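Local coordinates for flagellar brake protein YcgR (Escherichia coli K-12, PDB 5Y6H) that acts as a flagellar brake, slowing the motor when bound to cyclic di-GMP, and whose N-terminal PilZN domain, the part crystallised here, is involved in FliG binding, at residues 21-25 and 26-30. Numbering follows the deposited sequence.
Sequences RDLHK and AAIPL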
ATOM      1  N   ARG A  21       3.542  -2.347  -9.919  1.00 14.46           N
ATOM      2  CA  ARG A  21       3.043  -3.317 -10.891  1.00 19.20           C
ATOM      3  C   ARG A  21       3.470  -4.731 -10.518  1.00 17.06           C
ATOM      4  O   ARG A  21       2.670  -5.671 -10.607  1.00 17.96           O
ATOM      5  CB  ARG A  21       3.536  -2.969 -12.299  1.00 22.83           C
ATOM      6  CG  ARG A  21       3.111  -1.599 -12.806  1.00 25.55           C
ATOM      7  CD  ARG A  21       1.960  -1.693 -13.784  1.00 29.33           C
ATOM      8  NE  ARG A  21       1.759  -0.443 -14.510  1.00 26.72           N
ATOM      9  CZ  ARG A  21       0.580  -0.037 -14.966  1.00 25.65           C
ATOM     10  NH1 ARG A  21      -0.495  -0.787 -14.766  1.00 27.62           N
ATOM     11  NH2 ARG A  21       0.475   1.112 -15.621  1.00 24.59           N
ATOM     12  N   ASP A  22       4.729  -4.902 -10.103  1.00 20.24           N
ATOM     13  CA  ASP A  22       5.200  -6.216  -9.672  1.00 21.10           C
ATOM     14  C   ASP A  22       4.475  -6.674  -8.413  1.00 22.41           C
ATOM     15  O   ASP A  22       4.154  -7.862  -8.270  1.00 20.98           O
ATOM     16  CB  ASP A  22       6.710  -6.183  -9.422  1.00 22.62           C
ATOM     17  CG  ASP A  22       7.526  -6.309 -10.697  1.00 31.22           C
ATOM     18  OD1 ASP A  22       6.945  -6.571 -11.771  1.00 30.83           O
ATOM     19  OD2 ASP A  22       8.762  -6.148 -10.621  1.00 29.42           O
ATOM     20  N   LEU A  23       4.221  -5.746  -7.488  1.00 18.46           N
ATOM     21  CA  LEU A  23       3.513  -6.072  -6.252  1.00 14.82           C
ATOM     22  C   LEU A  23       2.092  -6.541  -6.534  1.00 18.58           C
ATOM     23  O   LEU A  23       1.615  -7.516  -5.939  1.00 17.86           O
ATOM     24  CB  LEU A  23       3.504  -4.853  -5.332  1.00 17.28           C
ATOM     25  CG  LEU A  23       2.950  -5.030  -3.918  1.00 16.14           C
ATOM     26  CD1 LEU A  23       3.680  -6.145  -3.173  1.00 20.53           C
ATOM     27  CD2 LEU A  23       3.038  -3.715  -3.154  1.00 19.01           C
ATOM     28  N   HIS A  24       1.388  -5.842  -7.425  1.00 14.71           N
ATOM     29  CA  HIS A  24       0.043  -6.255  -7.810  1.00 14.17           C
ATOM     30  C   HIS A  24       0.035  -7.667  -8.389  1.00 19.58           C
ATOM     31  O   HIS A  24      -0.829  -8.484  -8.050  1.00 18.89           O
ATOM     32  CB  HIS A  24      -0.534  -5.257  -8.815  1.00 17.59           C
ATOM     33  CG  HIS A  24      -1.819  -5.701  -9.429  1.00 20.16           C
ATOM     34  ND1 HIS A  24      -1.927  -6.062 -10.755  1.00 22.37           N
ATOM     35  CD2 HIS A  24      -3.058  -5.839  -8.900  1.00 21.44           C
ATOM     36  CE1 HIS A  24      -3.175  -6.405 -11.015  1.00 28.87           C
ATOM     37  NE2 HIS A  24      -3.883  -6.278  -9.907  1.00 26.61           N
ATOM     38  N   LYS A  25       0.992  -7.975  -9.272  1.00 18.83           N
ATOM     39  CA  LYS A  25       1.018  -9.292  -9.903  1.00 19.86           C
ATOM     40  C   LYS A  25       1.405 -10.385  -8.913  1.00 16.50           C
ATOM     41  O   LYS A  25       0.869 -11.500  -8.971  1.00 19.20           O
ATOM     42  CB  LYS A  25       1.979  -9.287 -11.092  1.00 21.84           C
ATOM     43  CG  LYS A  25       1.779 -10.447 -12.045  1.00 38.75           C
ATOM     44  CD  LYS A  25       2.644 -10.293 -13.280  1.00 46.89           C
ATOM     45  CE  LYS A  25       2.164 -11.190 -14.403  1.00 50.46           C
ATOM     46  NZ  LYS A  25       0.798 -10.816 -14.869  1.00 50.60           N
ATOM     47  N   ALA A  26       2.344 -10.094  -8.010  1.00 19.23           N
ATOM     48  CA  ALA A  26       2.750 -11.078  -7.009  1.00 17.11           C
ATOM     49  C   ALA A  26       1.606 -11.427  -6.065  1.00 18.86           C
ATOM     50  O   ALA A  26       1.533 -12.559  -5.571  1.00 20.46           O
ATOM     51  CB  ALA A  26       3.949 -10.554  -6.218  1.00 14.89           C
ATOM     52  N   ALA A  27       0.716 -10.467  -5.796  1.00 16.88           N
ATOM     53  CA  ALA A  27      -0.487 -10.688  -4.993  1.00 17.78           C
ATOM     54  C   ALA A  27      -0.151 -11.220  -3.602  1.00 23.90           C
ATOM     55  O   ALA A  27      -0.806 -12.128  -3.087  1.00 24.92           O
ATOM     56  CB  ALA A  27      -1.466 -11.623  -5.707  1.00 24.35           C
ATOM     57  N   ILE A  28       0.877 -10.651  -2.983  1.00 22.64           N
ATOM     58  CA  ILE A  28       1.239 -11.023  -1.619  1.00 23.46           C
ATOM     59  C   ILE A  28       0.493 -10.119  -0.644  1.00 23.39           C
ATOM     60  O   ILE A  28       0.013  -9.045  -1.041  1.00 22.11           O
ATOM     61  CB  ILE A  28       2.759 -10.950  -1.404  1.00 20.63           C
ATOM     62  CG1 ILE A  28       3.278  -9.537  -1.665  1.00 17.39           C
ATOM     63  CG2 ILE A  28       3.468 -11.980  -2.264  1.00 18.01           C
ATOM     64  CD1 ILE A  28       4.699  -9.323  -1.152  1.00 22.99           C
ATOM     65  N   PRO A  29       0.363 -10.502   0.628  1.00 22.70           N
ATOM     66  CA  PRO A  29      -0.361  -9.649   1.576  1.00 18.33           C
ATOM     67  C   PRO A  29       0.370  -8.343   1.834  1.00 21.75           C
ATOM     68  O   PRO A  29       1.599  -8.261   1.765  1.00 22.14           O
ATOM     69  CB  PRO A  29      -0.427 -10.502   2.850  1.00 22.47           C
ATOM     70  CG  PRO A  29      -0.118 -11.893   2.419  1.00 26.66           C
ATOM     71  CD  PRO A  29       0.789 -11.770   1.245  1.00 21.48           C
ATOM     72  N   LEU A  30      -0.412  -7.310   2.123  1.00 18.61           N
ATOM     73  CA  LEU A  30       0.107  -6.026   2.560  1.00 15.69           C
ATOM     74  C   LEU A  30      -0.221  -5.836   4.033  1.00 17.61           C
ATOM     75  O   LEU A  30      -1.186  -6.410   4.546  1.00 22.31           O
ATOM     76  CB  LEU A  30      -0.510  -4.867   1.766  1.00 23.76           C
ATOM     77  CG  LEU A  30      -0.535  -4.884   0.239  1.00 27.88           C
ATOM     78  CD1 LEU A  30      -1.128  -3.579  -0.269  1.00 25.66           C
ATOM     79  CD2 LEU A  30       0.847  -5.106  -0.350  1.00 24.41           C
TER
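The amide of Ala26 donates to the carbonyl of Asp22, with 2.9 Å from Ala26 N to Asp22 O, and the next i to i+4 bond, from Ala27 N to Leu23 O at 3.1 Å, completes the last turn of the helix. Ala27 then leaves helical geometry with positive phi (57°) and the chain turns off the helix. Over the next three residues this brings Ile28 and Leu30 to the side chain of Leu23, whose two methyls each favour one partner. CD1 of Leu23 meets chiefly Ile28, at 3.7 Å from its CG1, the two side chains crossing at about a right angle, while Leu23 CD2 touches the CD2 methyl of Leu30 at 3.8 Å. With CG anti to the backbone N (chi1 -173°), the Leu23 side chain extends outward from the helix flank, putting its methyls against the departing chain. An alanine at Leu23 would remove both methyls and is likely to open a gap between the helix and the side chains of Ile28 and Leu30. The cluster joins helix 13-26 to the antiparallel sheet: Leu23, Ile28 and Leu30 all rest on Ala75 of strand 71-77, and Leu30, backbone-bonded to Ser41 of strand 37-47, opens strand 30-34 between those two strands.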